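Local coordinates for helicase-like protein (Bacteroides thetaiotaomicron, PDB 2FG1) that probably hydrolyses ADP-ribosylated thymidine in DNA to thymidine and ADP-ribose by means of its macro domain, at residues Gly11-Pro16 against Lys36-Ala41; Arg54-Ser59 against Asn81-His86; Lys76-Asn81 against Ala111-Ala116; Val121-Ile126 against Gln140-Glu145. All blocks are in the same frame, centred on the assembly; numbering follows the deposited sequence. Where two conformers were deposited one is given.

Overall arrangement
Three contacts pack a helix on the mixed sheet of this macro domain; contact 1 sets the loop after strand 7-10 against helix 38-45. Contacts 1 and 2 involve consecutive helices 38-45 and 48-59 on one side, while contacts 3 and 4 bring helices 100-117 and 135-147 to the other. Contacts 2 and 3 share strand 77-85 and Asn-81, their centres about 17 Å apart. Contacts 1 and 4, about 15 Å between centres, touch where Ala-13 and Phe-38 pack on Pro-124. Contacts 3 and 4, centres about 13 Å apart, touch where Ala-111 packs on Glu-145. Contacts 2 and 4 lie on opposite sides of the chain's centre, yet Met-82 meets Ile-126 in the conformer given.

Contact 1: Gly11-Pro16 against Lys36-Ala41; sequences GDATAP and KGFVLA
Thr-14 and Ala-41 make the nearest backbone approach, with CA atoms 6.9 Å apart, where a type I beta turn from Asp-12 to Ala-15 meets the beginning of helix 38-45. The contact illustrates how one threonine can serve an apolar and a polar neighbourhood at once. Its methyl, CG2, faces the helix and comes within 3.6 Å of Phe-38 CZ, meeting the ring obliquely; Ala-41 CB lies 4.0 Å from the same Thr-14 CG2. Ala-13 CB comes to the same end of the ring from the other side of its plane, 3.9 Å from Phe-38 CE1. With CG of Phe-38 anti to its backbone N (chi1 -175°), the ring extends toward the turn, although its CB does not point there.

The hydroxyl of Thr-14 serves the polar neighbourhood. It donates to Asp-12 OD1 over 2.7 Å between Thr-14 OG1 and that oxygen, and the Thr-14 N joins it at 2.9 Å from Asp-12 OD1, which closes an Asx turn. Both donors arrive from one face of the carboxylate, well above its plane, so two bonds grip a single oxygen and fix the threonine's rotation. A water then donates to Thr-14 OG1 and, over 2.7 Å, to Ala-41 O, spanning the two segments where no direct hydrogen bond joins them.

The sequence Gly-Asp-Ala-Thr recalls the Gly-Asp-Ile-Thr found at this loop in many macro domains. Around it, Pro-124 touches both Ala-13 and Phe-38, Tyr-156 of strand 153-157 packs on Ala-13, Ile-24 of strand 22-29 meets Phe-38, and Lys-45 of helix 38-45 binds the Thr-14 carbonyl.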
loop_
_atom_site.group_PDB
_atom_site.type_symbol
_atom_site.label_atom_id
_atom_site.label_comp_id
_atom_site.label_asym_id
_atom_site.label_seq_id
_atom_site.Cartn_x
_atom_site.Cartn_y
_atom_site.Cartn_z
ATOM N N GLY A 11 5.512 -11.102 -10.853
ATOM C CA GLY A 11 5.540 -11.794 -9.583
ATOM C C GLY A 11 4.453 -11.368 -8.640
ATOM O O GLY A 11 3.478 -10.735 -9.026
ATOM N N ASP A 12 4.678 -11.669 -7.375
ATOM C CA ASP A 12 3.688 -11.543 -6.328
ATOM C C ASP A 12 4.352 -10.693 -5.252
ATOM O O ASP A 12 5.389 -11.095 -4.719
ATOM C CB ASP A 12 3.420 -12.969 -5.835
ATOM C CG ASP A 12 2.485 -13.056 -4.646
ATOM O OD1 ASP A 12 2.077 -12.036 -4.050
ATOM O OD2 ASP A 12 2.157 -14.218 -4.312
ATOM N N ALA A 13 3.777 -9.531 -4.942
ATOM C CA ALA A 13 4.375 -8.624 -3.970
ATOM C C ALA A 13 4.448 -9.235 -2.569
ATOM O O ALA A 13 5.196 -8.743 -1.721
ATOM C CB ALA A 13 3.645 -7.287 -3.946
ATOM N N THR A 14 3.700 -10.316 -2.323
ATOM C CA THR A 14 3.811 -11.009 -1.023
ATOM C C THR A 14 5.048 -11.903 -0.960
ATOM O O THR A 14 5.350 -12.472 0.101
ATOM C CB THR A 14 2.546 -11.815 -0.629
ATOM O OG1 THR A 14 2.392 -12.932 -1.504
ATOM C CG2 THR A 14 1.299 -10.942 -0.682
ATOM N N ALA A 15 5.757 -12.022 -2.087
ATOM C CA ALA A 15 7.035 -12.725 -2.142
ATOM C C ALA A 15 8.097 -11.751 -2.671
ATOM O O ALA A 15 8.598 -11.912 -3.789
ATOM C CB ALA A 15 6.934 -13.957 -3.033
ATOM N N PRO A 16 8.411 -10.705 -1.891
ATOM C CA PRO A 16 9.235 -9.615 -2.435
ATOM C C PRO A 16 10.697 -9.989 -2.655
ATOM O O PRO A 16 11.268 -10.787 -1.895
ATOM C CB PRO A 16 9.116 -8.531 -1.370
ATOM C CG PRO A 16 8.885 -9.297 -0.088
ATOM C CD PRO A 16 8.005 -10.441 -0.494
ATOM N N LYS A 36 -11.306 -8.729 -1.038
ATOM C CA LYS A 36 -11.164 -8.743 -2.500
ATOM C C LYS A 36 -9.764 -8.328 -2.910
ATOM O O LYS A 36 -9.227 -7.362 -2.379
ATOM C CB LYS A 36 -12.169 -7.775 -3.144
ATOM C CG LYS A 36 -13.622 -8.016 -2.769
ATOM C CD LYS A 36 -14.386 -6.702 -2.596
ATOM C CE LYS A 36 -15.130 -6.297 -3.854
ATOM N NZ LYS A 36 -16.299 -7.190 -4.113
ATOM N N GLY A 37 -9.184 -9.053 -3.862
ATOM C CA GLY A 37 -7.928 -8.627 -4.486
ATOM C C GLY A 37 -6.688 -8.930 -3.668
ATOM O O GLY A 37 -6.557 -10.022 -3.122
ATOM N N PHE A 38 -5.775 -7.964 -3.598
ATOM C CA PHE A 38 -4.458 -8.202 -3.001
ATOM C C PHE A 38 -4.537 -8.675 -1.547
ATOM O O PHE A 38 -3.710 -9.479 -1.114
ATOM C CB PHE A 38 -3.583 -6.955 -3.091
ATOM C CG PHE A 38 -2.177 -7.170 -2.602
ATOM C CD1 PHE A 38 -1.276 -7.927 -3.343
ATOM C CD2 PHE A 38 -1.752 -6.606 -1.407
ATOM C CE1 PHE A 38 0.036 -8.119 -2.893
ATOM C CE2 PHE A 38 -0.453 -6.796 -0.959
ATOM C CZ PHE A 38 0.442 -7.546 -1.702
ATOM N N VAL A 39 -5.530 -8.199 -0.806
ATOM C CA VAL A 39 -5.672 -8.619 0.596
ATOM C C VAL A 39 -5.797 -10.132 0.750
ATOM O O VAL A 39 -5.395 -10.695 1.770
ATOM C CB VAL A 39 -6.831 -7.898 1.335
ATOM C CG1 VAL A 39 -6.533 -6.408 1.497
ATOM C CG2 VAL A 39 -8.168 -8.107 0.645
ATOM N N LEU A 40 -6.348 -10.795 -0.264
ATOM C CA LEU A 40 -6.475 -12.243 -0.220
ATOM C C LEU A 40 -5.107 -12.917 -0.338
ATOM O O LEU A 40 -4.851 -13.927 0.317
ATOM C CB LEU A 40 -7.421 -12.749 -1.311
ATOM C CG LEU A 40 -8.850 -12.191 -1.225
ATOM C CD1 LEU A 40 -9.736 -12.820 -2.296
ATOM C CD2 LEU A 40 -9.477 -12.409 0.159
ATOM N N ALA A 41 -4.233 -12.343 -1.164
ATOM C CA ALA A 41 -2.863 -12.830 -1.268
ATOM C C ALA A 41 -2.109 -12.631 0.053
ATOM O O ALA A 41 -1.380 -13.514 0.498
ATOM C CB ALA A 41 -2.128 -12.144 -2.431
HETATM O O HOH W 1 0.219 -15.084 -1.015
#

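Contact 2: Arg54-Ser59 against Asn81-His86; sequences RQWYKS and NMIGQH
Trp-56 lays one face of its indole against Ile-83, a CH-pi contact that packs helix 48-59 on strand 77-85 in the alpha/beta/alpha sandwich of the macro domain. Ile-83 CD1 stands 3.8 Å from the centroid of the six-membered ring of Trp-56, 26° off the ring normal, and so sits toward the rim; its nearest ring atom is Trp-56 CH2 at 3.4 Å. The isoleucine arm is fully extended beyond CG1 (chi2 179°), which carries that methyl out over the ring, and CG1 itself also lies against Trp-56 CH2. At the edge of the same ring, close to its plane, Asn-81 O is 3.6 Å from Trp-56 CZ3.

In the second shell, Trp-56 NE1 donates to the Glu-61 carbonyl, holding the other end of the indole; Phe-63 makes an edge-to-face pair with it. The Asn-81 side chain is held separately, its OD1 by His-26 and its ND2 by Gln-69 and the Pro-49 carbonyl. Losing the Trp-56 indole to an alanine here would probably leave the Ile-83 methyl without its aromatic partner and the Glu-61 carbonyl without this donor, with a gap between helix and strand. Near the end of the helix, Ser-59 OG donates to Trp-56 O over 2.8 Å, tilted 19° from the carbonyl plane, while the same OG is bonded to Glu-61 N.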
loop_
_atom_site.group_PDB
_atom_site.type_symbol
_atom_site.label_atom_id
_atom_site.label_comp_id
_atom_site.label_asym_id
_atom_site.label_seq_id
_atom_site.Cartn_x
_atom_site.Cartn_y
_atom_site.Cartn_z
ATOM N N ARG A 54 -8.371 -5.146 10.979
ATOM C CA ARG A 54 -9.713 -5.306 11.526
ATOM C C ARG A 54 -9.813 -4.746 12.953
ATOM O O ARG A 54 -10.801 -4.111 13.311
ATOM C CB ARG A 54 -10.130 -6.770 11.468
ATOM C CG ARG A 54 -10.336 -7.263 10.030
ATOM C CD ARG A 54 -11.143 -8.539 10.022
ATOM N NE ARG A 54 -11.182 -9.245 8.737
ATOM C CZ ARG A 54 -11.981 -8.961 7.703
ATOM N NH1 ARG A 54 -12.786 -7.901 7.721
ATOM N NH2 ARG A 54 -11.948 -9.754 6.635
ATOM N N GLN A 55 -8.750 -4.915 13.742
ATOM C CA GLN A 55 -8.724 -4.304 15.079
ATOM C C GLN A 55 -8.658 -2.789 14.982
ATOM O O GLN A 55 -9.287 -2.071 15.758
ATOM C CB GLN A 55 -7.563 -4.829 15.926
ATOM C CG GLN A 55 -7.751 -6.273 16.371
ATOM C CD GLN A 55 -6.804 -6.686 17.482
ATOM O OE1 GLN A 55 -6.371 -5.849 18.288
ATOM N NE2 GLN A 55 -6.502 -7.980 17.554
ATOM N N TRP A 56 -7.893 -2.291 14.015
ATOM C CA TRP A 56 -7.820 -0.855 13.776
ATOM C C TRP A 56 -9.202 -0.265 13.444
ATOM O O TRP A 56 -9.610 0.758 14.011
ATOM C CB TRP A 56 -6.811 -0.603 12.657
ATOM C CG TRP A 56 -6.459 0.822 12.352
ATOM C CD1 TRP A 56 -6.637 1.929 13.140
ATOM C CD2 TRP A 56 -5.820 1.270 11.162
ATOM N NE1 TRP A 56 -6.167 3.050 12.483
ATOM C CE2 TRP A 56 -5.654 2.667 11.271
ATOM C CE3 TRP A 56 -5.386 0.624 10.000
ATOM C CZ2 TRP A 56 -5.057 3.432 10.261
ATOM C CZ3 TRP A 56 -4.785 1.385 9.002
ATOM C CH2 TRP A 56 -4.622 2.771 9.145
ATOM N N TYR A 57 -9.943 -0.940 12.565
ATOM C CA TYR A 57 -11.287 -0.492 12.216
ATOM C C TYR A 57 -12.162 -0.368 13.455
ATOM O O TYR A 57 -12.877 0.624 13.636
ATOM C CB TYR A 57 -11.946 -1.443 11.202
ATOM C CG TYR A 57 -13.396 -1.086 10.982
ATOM C CD1 TYR A 57 -13.746 0.046 10.251
ATOM C CD2 TYR A 57 -14.420 -1.853 11.538
ATOM C CE1 TYR A 57 -15.065 0.402 10.059
ATOM C CE2 TYR A 57 -15.759 -1.490 11.358
ATOM C CZ TYR A 57 -16.061 -0.361 10.613
ATOM O OH TYR A 57 -17.379 0.021 10.407
ATOM N N LYS A 58 -12.118 -1.374 14.312
ATOM C CA LYS A 58 -12.935 -1.332 15.527
ATOM C C LYS A 58 -12.504 -0.289 16.537
ATOM O O LYS A 58 -13.344 0.283 17.235
ATOM C CB LYS A 58 -12.972 -2.696 16.159
ATOM C CG LYS A 58 -13.877 -3.592 15.377
ATOM C CD LYS A 58 -14.101 -4.855 16.083
ATOM C CE LYS A 58 -15.164 -5.670 15.368
ATOM N NZ LYS A 58 -15.003 -7.064 15.822
ATOM N N SER A 59 -11.206 -0.015 16.610
ATOM C CA SER A 59 -10.692 0.983 17.543
ATOM C C SER A 59 -11.137 2.393 17.151
ATOM O O SER A 59 -11.299 3.271 18.011
ATOM C CB SER A 59 -9.160 0.915 17.602
ATOM O OG SER A 59 -8.565 1.532 16.464
ATOM N N ASN A 81 -0.616 -1.142 5.798
ATOM C CA ASN A 81 -2.043 -1.058 5.472
ATOM C C ASN A 81 -2.369 0.433 5.323
ATOM O O ASN A 81 -2.434 1.147 6.313
ATOM C CB ASN A 81 -2.898 -1.650 6.610
ATOM C CG ASN A 81 -2.692 -3.149 6.822
ATOM O OD1 ASN A 81 -2.429 -3.907 5.900
ATOM N ND2 ASN A 81 -2.904 -3.593 8.069
HETATM N N MSE A 82 -2.536 0.892 4.082
HETATM C CA MSE A 82 -2.671 2.320 3.789
HETATM C C MSE A 82 -4.115 2.645 3.471
HETATM O O MSE A 82 -4.648 2.146 2.491
HETATM C CB MSE A 82 -1.825 2.688 2.560
HETATM C CG MSE A 82 -0.324 2.365 2.682
HETATM SE SE MSE A 82 0.735 3.098 1.216
HETATM C CE MSE A 82 -0.175 2.261 -0.297
ATOM N N ILE A 83 -4.758 3.490 4.273
ATOM C CA ILE A 83 -6.164 3.798 3.996
ATOM C C ILE A 83 -6.243 4.843 2.890
ATOM O O ILE A 83 -6.050 6.037 3.133
ATOM C CB ILE A 83 -6.942 4.233 5.254
ATOM C CG1 ILE A 83 -6.848 3.159 6.344
ATOM C CG2 ILE A 83 -8.407 4.498 4.889
ATOM C CD1 ILE A 83 -7.580 3.537 7.626
ATOM N N GLY A 84 -6.521 4.382 1.670
ATOM C CA GLY A 84 -6.440 5.239 0.487
ATOM C C GLY A 84 -7.621 5.199 -0.454
ATOM O O GLY A 84 -7.558 5.756 -1.549
ATOM N N GLN A 85 -8.688 4.530 -0.042
ATOM C CA GLN A 85 -9.895 4.538 -0.845
ATOM C C GLN A 85 -11.126 4.667 0.040
ATOM O O GLN A 85 -11.165 4.169 1.167
ATOM C CB GLN A 85 -9.967 3.331 -1.789
ATOM C CG GLN A 85 -10.352 2.053 -1.121
ATOM C CD GLN A 85 -10.523 0.906 -2.111
ATOM O OE1 GLN A 85 -9.531 0.360 -2.610
ATOM N NE2 GLN A 85 -11.775 0.524 -2.382
ATOM N N HIS A 86 -12.113 5.379 -0.488
ATOM C CA HIS A 86 -13.337 5.672 0.231
ATOM C C HIS A 86 -14.410 4.678 -0.180
ATOM O O HIS A 86 -14.829 4.650 -1.339
ATOM C CB HIS A 86 -13.780 7.099 -0.078
ATOM C CG HIS A 86 -15.033 7.504 0.626
ATOM N ND1 HIS A 86 -15.174 7.435 1.996
ATOM C CD2 HIS A 86 -16.206 7.982 0.149
ATOM C CE1 HIS A 86 -16.379 7.863 2.334
ATOM N NE2 HIS A 86 -17.026 8.194 1.232
#

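Contact 3: Lys76-Asn81 against Ala111-Ala116; sequences KLYVAN and ALFTIA
Phe-113 drives the edge of its ring toward the face of Tyr-78, a T-shaped pair linking helix 100-117 to strand 77-85. The planes stand at 76° and the centroids of the Tyr-78 and Phe-113 rings are 5.3 Å apart. The touching atom on the helix side is CZ, at the tip of the phenylalanine: it lies 3.8 Å from Tyr-78 CD1 and 4.0 Å from Tyr-78 CG, over the rim of the tyrosine ring and off its middle.

Two different first torsions bring the rings together. Phe-113 has CG opposite its backbone N (chi1 -178°), which reaches the ring out from the helix; Tyr-78 has CG opposite its carbonyl carbon (chi1 -61°), which sets its ring across the path of Phe-113, so that the two side chains cross at about a right angle. Phe-70 stacks on Phe-113, and Asn-72 and Val-21 touch Tyr-78, so the partly exposed pair belongs to a larger group on this face of the sheet. Replacing Tyr-78 by a serine would remove the aromatic face and is likely to leave the Phe-113 edge without its partner on the strand, its ring then held mainly by neighbours such as Phe-70 and His-117. With no hydrogen bond between the segments, cohesion here rests on dispersion and probably on the attraction of C-H edge for pi face.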
loop_
_atom_site.group_PDB
_atom_site.type_symbol
_atom_site.label_atom_id
_atom_site.label_comp_id
_atom_site.label_asym_id
_atom_site.label_seq_id
_atom_site.Cartn_x
_atom_site.Cartn_y
_atom_site.Cartn_z
ATOM N N LYS A 76 12.673 -8.689 9.230
ATOM C CA LYS A 76 12.990 -7.738 8.153
ATOM C C LYS A 76 11.875 -7.491 7.120
ATOM O O LYS A 76 12.157 -7.119 5.978
ATOM C CB LYS A 76 14.293 -8.148 7.444
ATOM C CG LYS A 76 15.522 -8.167 8.352
ATOM C CD LYS A 76 16.623 -9.025 7.768
ATOM C CE LYS A 76 17.236 -8.404 6.523
ATOM N NZ LYS A 76 18.324 -9.264 5.988
ATOM N N LEU A 77 10.617 -7.669 7.522
ATOM C CA LEU A 77 9.491 -7.553 6.573
ATOM C C LEU A 77 8.238 -6.999 7.228
ATOM O O LEU A 77 7.736 -7.553 8.213
ATOM C CB LEU A 77 9.193 -8.888 5.875
ATOM C CG LEU A 77 8.126 -8.941 4.768
ATOM C CD1 LEU A 77 8.378 -7.937 3.654
ATOM C CD2 LEU A 77 8.042 -10.346 4.192
ATOM N N TYR A 78 7.747 -5.892 6.677
ATOM C CA TYR A 78 6.566 -5.209 7.188
ATOM C C TYR A 78 5.520 -5.107 6.098
ATOM O O TYR A 78 5.858 -5.103 4.904
ATOM C CB TYR A 78 6.906 -3.797 7.679
ATOM C CG TYR A 78 7.906 -3.799 8.801
ATOM C CD1 TYR A 78 7.495 -3.721 10.134
ATOM C CD2 TYR A 78 9.270 -3.906 8.532
ATOM C CE1 TYR A 78 8.429 -3.741 11.170
ATOM C CE2 TYR A 78 10.208 -3.932 9.558
ATOM C CZ TYR A 78 9.774 -3.851 10.869
ATOM O OH TYR A 78 10.712 -3.875 11.885
ATOM N N VAL A 79 4.256 -5.001 6.505
ATOM C CA VAL A 79 3.167 -4.655 5.598
ATOM C C VAL A 79 2.574 -3.330 6.050
ATOM O O VAL A 79 2.316 -3.142 7.246
ATOM C CB VAL A 79 2.074 -5.763 5.565
ATOM C CG1 VAL A 79 0.854 -5.320 4.734
ATOM C CG2 VAL A 79 2.646 -7.073 5.049
ATOM N N ALA A 80 2.380 -2.405 5.108
ATOM C CA ALA A 80 1.762 -1.119 5.380
ATOM C C ALA A 80 0.334 -1.141 4.864
ATOM O O ALA A 80 0.099 -1.169 3.648
ATOM C CB ALA A 80 2.567 -0.005 4.713
ATOM N N ASN A 81 -0.616 -1.142 5.798
ATOM C CA ASN A 81 -2.043 -1.058 5.472
ATOM C C ASN A 81 -2.369 0.433 5.323
ATOM O O ASN A 81 -2.434 1.147 6.313
ATOM C CB ASN A 81 -2.898 -1.650 6.610
ATOM C CG ASN A 81 -2.692 -3.149 6.822
ATOM O OD1 ASN A 81 -2.429 -3.907 5.900
ATOM N ND2 ASN A 81 -2.904 -3.593 8.069
ATOM N N ALA A 111 7.211 6.954 3.434
ATOM C CA ALA A 111 8.551 7.485 3.182
ATOM C C ALA A 111 9.345 7.631 4.487
ATOM O O ALA A 111 10.504 7.225 4.560
ATOM C CB ALA A 111 8.480 8.804 2.438
ATOM N N LEU A 112 8.725 8.208 5.512
ATOM C CA LEU A 112 9.412 8.375 6.797
ATOM C C LEU A 112 9.767 7.031 7.418
ATOM O O LEU A 112 10.877 6.844 7.913
ATOM C CB LEU A 112 8.554 9.187 7.761
ATOM C CG LEU A 112 8.243 10.618 7.334
ATOM C CD1 LEU A 112 7.193 11.215 8.247
ATOM C CD2 LEU A 112 9.476 11.460 7.341
ATOM N N PHE A 113 8.827 6.097 7.376
ATOM C CA PHE A 113 9.048 4.777 7.965
ATOM C C PHE A 113 10.187 4.033 7.253
ATOM O O PHE A 113 11.076 3.458 7.905
ATOM C CB PHE A 113 7.742 3.970 7.912
ATOM C CG PHE A 113 7.832 2.601 8.543
ATOM C CD1 PHE A 113 7.410 2.400 9.851
ATOM C CD2 PHE A 113 8.303 1.511 7.821
ATOM C CE1 PHE A 113 7.472 1.126 10.435
ATOM C CE2 PHE A 113 8.383 0.236 8.400
ATOM C CZ PHE A 113 7.964 0.049 9.705
ATOM N N THR A 114 10.146 4.066 5.927
ATOM C CA THR A 114 11.106 3.378 5.098
ATOM C C THR A 114 12.512 3.974 5.296
ATOM O O THR A 114 13.482 3.231 5.441
ATOM C CB THR A 114 10.604 3.407 3.635
ATOM O OG1 THR A 114 9.380 2.650 3.553
ATOM C CG2 THR A 114 11.605 2.840 2.684
ATOM N N ILE A 115 12.604 5.302 5.352
ATOM C CA ILE A 115 13.876 5.992 5.604
ATOM C C ILE A 115 14.438 5.544 6.965
ATOM O O ILE A 115 15.604 5.144 7.063
ATOM C CB ILE A 115 13.743 7.518 5.536
ATOM C CG1 ILE A 115 13.534 7.960 4.083
ATOM C CG2 ILE A 115 15.023 8.175 6.095
ATOM C CD1 ILE A 115 13.010 9.394 3.934
ATOM N N ALA A 116 13.592 5.548 7.987
ATOM C CA ALA A 116 14.026 5.198 9.347
ATOM C C ALA A 116 14.536 3.758 9.428
ATOM O O ALA A 116 15.498 3.472 10.149
ATOM C CB ALA A 116 12.896 5.408 10.318
#

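Contact 4: Val121-Ile126 against Gln140-Glu145; sequences VHMPRI and QIIKEE
Met-123, a selenomethionine in this crystal, and Ile-142 meet tip to tip in the buried core between strand 120-123 and helix 135-147. The closest pair is Met-123 SE to Ile-142 CD1, 3.6 Å apart, and the terminal Met-123 CE spreads the contact by lying 4.0 Å from the same CD1. Met-123 CE also approaches Ile-142 CG1, at 4.1 Å. Met-123 carries CG in the crowded position between backbone N and carbonyl carbon (chi1 63°), and a bend at chi3 (74°) turns the CE methyl so that it lies beside the isoleucine rather than leading the approach. Ile-126, in the conformer given, adds CD1 from the following loop at 4.1 Å from Ile-142 CD1, a looser touch that its second conformer makes less certain. Everything joining the segments here is apolar, one isoleucine branch serving two partners.

The side of the helix turned from this core is looser and polar. There Gln-140 NE2 donates to Glu-144 OE2 over 2.8 Å at 165°, one helical turn on, reaching that oxygen on its anti side. Glu-144 OE1 in turn pairs with Arg-104.

The contact belongs to the beta-alpha-beta crossover of strand 120-123, helix 135-147 and strand 153-157. Met-123 packs also on Val-153 and Val-155 of the last strand and on Thr-25 of strand 22-29, Ile-126 rests on Ile-27, and Ile-142 touches Ile-6, just before strand 7-10.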
loop_
_atom_site.group_PDB
_atom_site.type_symbol
_atom_site.label_atom_id
_atom_site.label_comp_id
_atom_site.label_asym_id
_atom_site.label_seq_id
_atom_site.Cartn_x
_atom_site.Cartn_y
_atom_site.Cartn_z
ATOM N N VAL A 121 10.507 -0.605 -0.810
ATOM C CA VAL A 121 9.055 -0.745 -0.957
ATOM C C VAL A 121 8.708 -1.729 -2.066
ATOM O O VAL A 121 9.353 -1.754 -3.123
ATOM C CB VAL A 121 8.409 0.634 -1.187
ATOM C CG1 VAL A 121 6.943 0.532 -1.621
ATOM C CG2 VAL A 121 8.507 1.462 0.085
ATOM N N HIS A 122 7.685 -2.537 -1.796
ATOM C CA HIS A 122 7.246 -3.608 -2.674
ATOM C C HIS A 122 5.737 -3.542 -2.759
ATOM O O HIS A 122 5.065 -3.470 -1.728
ATOM C CB HIS A 122 7.733 -4.941 -2.108
ATOM C CG HIS A 122 9.220 -4.994 -2.016
ATOM N ND1 HIS A 122 10.000 -5.548 -3.005
ATOM C CD2 HIS A 122 10.069 -4.443 -1.117
ATOM C CE1 HIS A 122 11.274 -5.383 -2.691
ATOM N NE2 HIS A 122 11.341 -4.709 -1.554
HETATM N N MSE A 123 5.188 -3.551 -3.970
HETATM C CA MSE A 123 3.755 -3.321 -4.095
HETATM C C MSE A 123 3.157 -3.974 -5.310
HETATM O O MSE A 123 3.828 -4.152 -6.316
HETATM C CB MSE A 123 3.468 -1.817 -4.144
HETATM C CG MSE A 123 4.065 -1.097 -5.358
HETATM SE SE MSE A 123 3.446 0.691 -5.586
HETATM C CE MSE A 123 4.396 1.574 -4.190
ATOM N N PRO A 124 1.851 -4.289 -5.243
ATOM C CA PRO A 124 1.126 -4.596 -6.475
ATOM C C PRO A 124 0.862 -3.284 -7.237
ATOM O O PRO A 124 1.351 -2.218 -6.818
ATOM C CB PRO A 124 -0.175 -5.215 -5.952
ATOM C CG PRO A 124 -0.416 -4.465 -4.656
ATOM C CD PRO A 124 0.969 -4.290 -4.053
ATOM N N ARG A 125 0.123 -3.356 -8.348
ATOM C CA ARG A 125 -0.282 -2.137 -9.064
ATOM C C ARG A 125 -1.402 -1.472 -8.280
ATOM O O ARG A 125 -2.587 -1.596 -8.599
ATOM C CB ARG A 125 -0.747 -2.432 -10.496
ATOM C CG ARG A 125 0.280 -3.123 -11.370
ATOM C CD ARG A 125 -0.147 -3.148 -12.834
ATOM N NE ARG A 125 0.122 -1.874 -13.497
ATOM C CZ ARG A 125 1.276 -1.550 -14.081
ATOM N NH1 ARG A 125 1.413 -0.371 -14.657
ATOM N NH2 ARG A 125 2.297 -2.395 -14.090
ATOM N N ILE A 126 -1.009 -0.774 -7.212
ATOM C CA ILE A 126 -1.960 -0.244 -6.228
ATOM C C ILE A 126 -2.982 0.697 -6.877
ATOM O O ILE A 126 -2.641 1.559 -7.691
ATOM C CB ILE A 126 -1.259 0.429 -5.014
ATOM C CG1 ILE A 126 -0.410 1.636 -5.455
ATOM C CG2 ILE A 126 -0.412 -0.595 -4.221
ATOM C CD1 ILE A 126 0.121 2.469 -4.290
ATOM N N GLN A 140 3.107 8.582 -10.821
ATOM C CA GLN A 140 3.717 9.897 -10.600
ATOM C C GLN A 140 3.798 10.200 -9.099
ATOM O O GLN A 140 4.815 10.699 -8.606
ATOM C CB GLN A 140 2.947 10.977 -11.359
ATOM C CG GLN A 140 3.576 12.369 -11.253
ATOM C CD GLN A 140 4.987 12.435 -11.810
ATOM O OE1 GLN A 140 5.280 11.870 -12.863
ATOM N NE2 GLN A 140 5.866 13.154 -11.114
ATOM N N ILE A 141 2.743 9.878 -8.363
ATOM C CA ILE A 141 2.745 10.064 -6.912
ATOM C C ILE A 141 3.835 9.218 -6.246
ATOM O O ILE A 141 4.567 9.706 -5.365
ATOM C CB ILE A 141 1.366 9.741 -6.303
ATOM C CG1 ILE A 141 0.288 10.660 -6.900
ATOM C CG2 ILE A 141 1.404 9.871 -4.778
ATOM C CD1 ILE A 141 -1.151 10.228 -6.559
ATOM N N ILE A 142 3.960 7.961 -6.667
ATOM C CA ILE A 142 4.974 7.057 -6.149
ATOM C C ILE A 142 6.387 7.574 -6.451
ATOM O O ILE A 142 7.271 7.536 -5.573
ATOM C CB ILE A 142 4.756 5.646 -6.725
ATOM C CG1 ILE A 142 3.449 5.046 -6.184
ATOM C CG2 ILE A 142 5.946 4.737 -6.398
ATOM C CD1 ILE A 142 2.889 3.898 -7.025
ATOM N N LYS A 143 6.612 8.060 -7.669
ATOM C CA LYS A 143 7.907 8.627 -8.029
ATOM C C LYS A 143 8.243 9.768 -7.075
ATOM O O LYS A 143 9.344 9.825 -6.521
ATOM C CB LYS A 143 7.889 9.147 -9.465
ATOM C CG LYS A 143 7.977 8.089 -10.546
ATOM C CD LYS A 143 7.830 8.742 -11.913
ATOM C CE LYS A 143 7.824 7.706 -13.018
ATOM N NZ LYS A 143 7.793 8.345 -14.364
ATOM N N GLU A 144 7.299 10.684 -6.889
ATOM C CA GLU A 144 7.548 11.863 -6.081
ATOM C C GLU A 144 7.791 11.525 -4.615
ATOM O O GLU A 144 8.704 12.079 -3.995
ATOM C CB GLU A 144 6.378 12.822 -6.208
ATOM C CG GLU A 144 6.252 13.402 -7.594
ATOM C CD GLU A 144 4.964 14.159 -7.784
ATOM O OE1 GLU A 144 4.237 14.390 -6.799
ATOM O OE2 GLU A 144 4.681 14.533 -8.937
ATOM N N GLU A 145 6.970 10.646 -4.054
ATOM C CA GLU A 145 7.019 10.414 -2.610
ATOM C C GLU A 145 8.077 9.416 -2.174
ATOM O O GLU A 145 8.474 9.446 -1.012
ATOM C CB GLU A 145 5.644 10.006 -2.064
ATOM C CG GLU A 145 4.573 11.088 -2.173
ATOM C CD GLU A 145 4.883 12.360 -1.386
ATOM O OE1 GLU A 145 5.823 12.363 -0.555
ATOM O OE2 GLU A 145 4.186 13.370 -1.589
#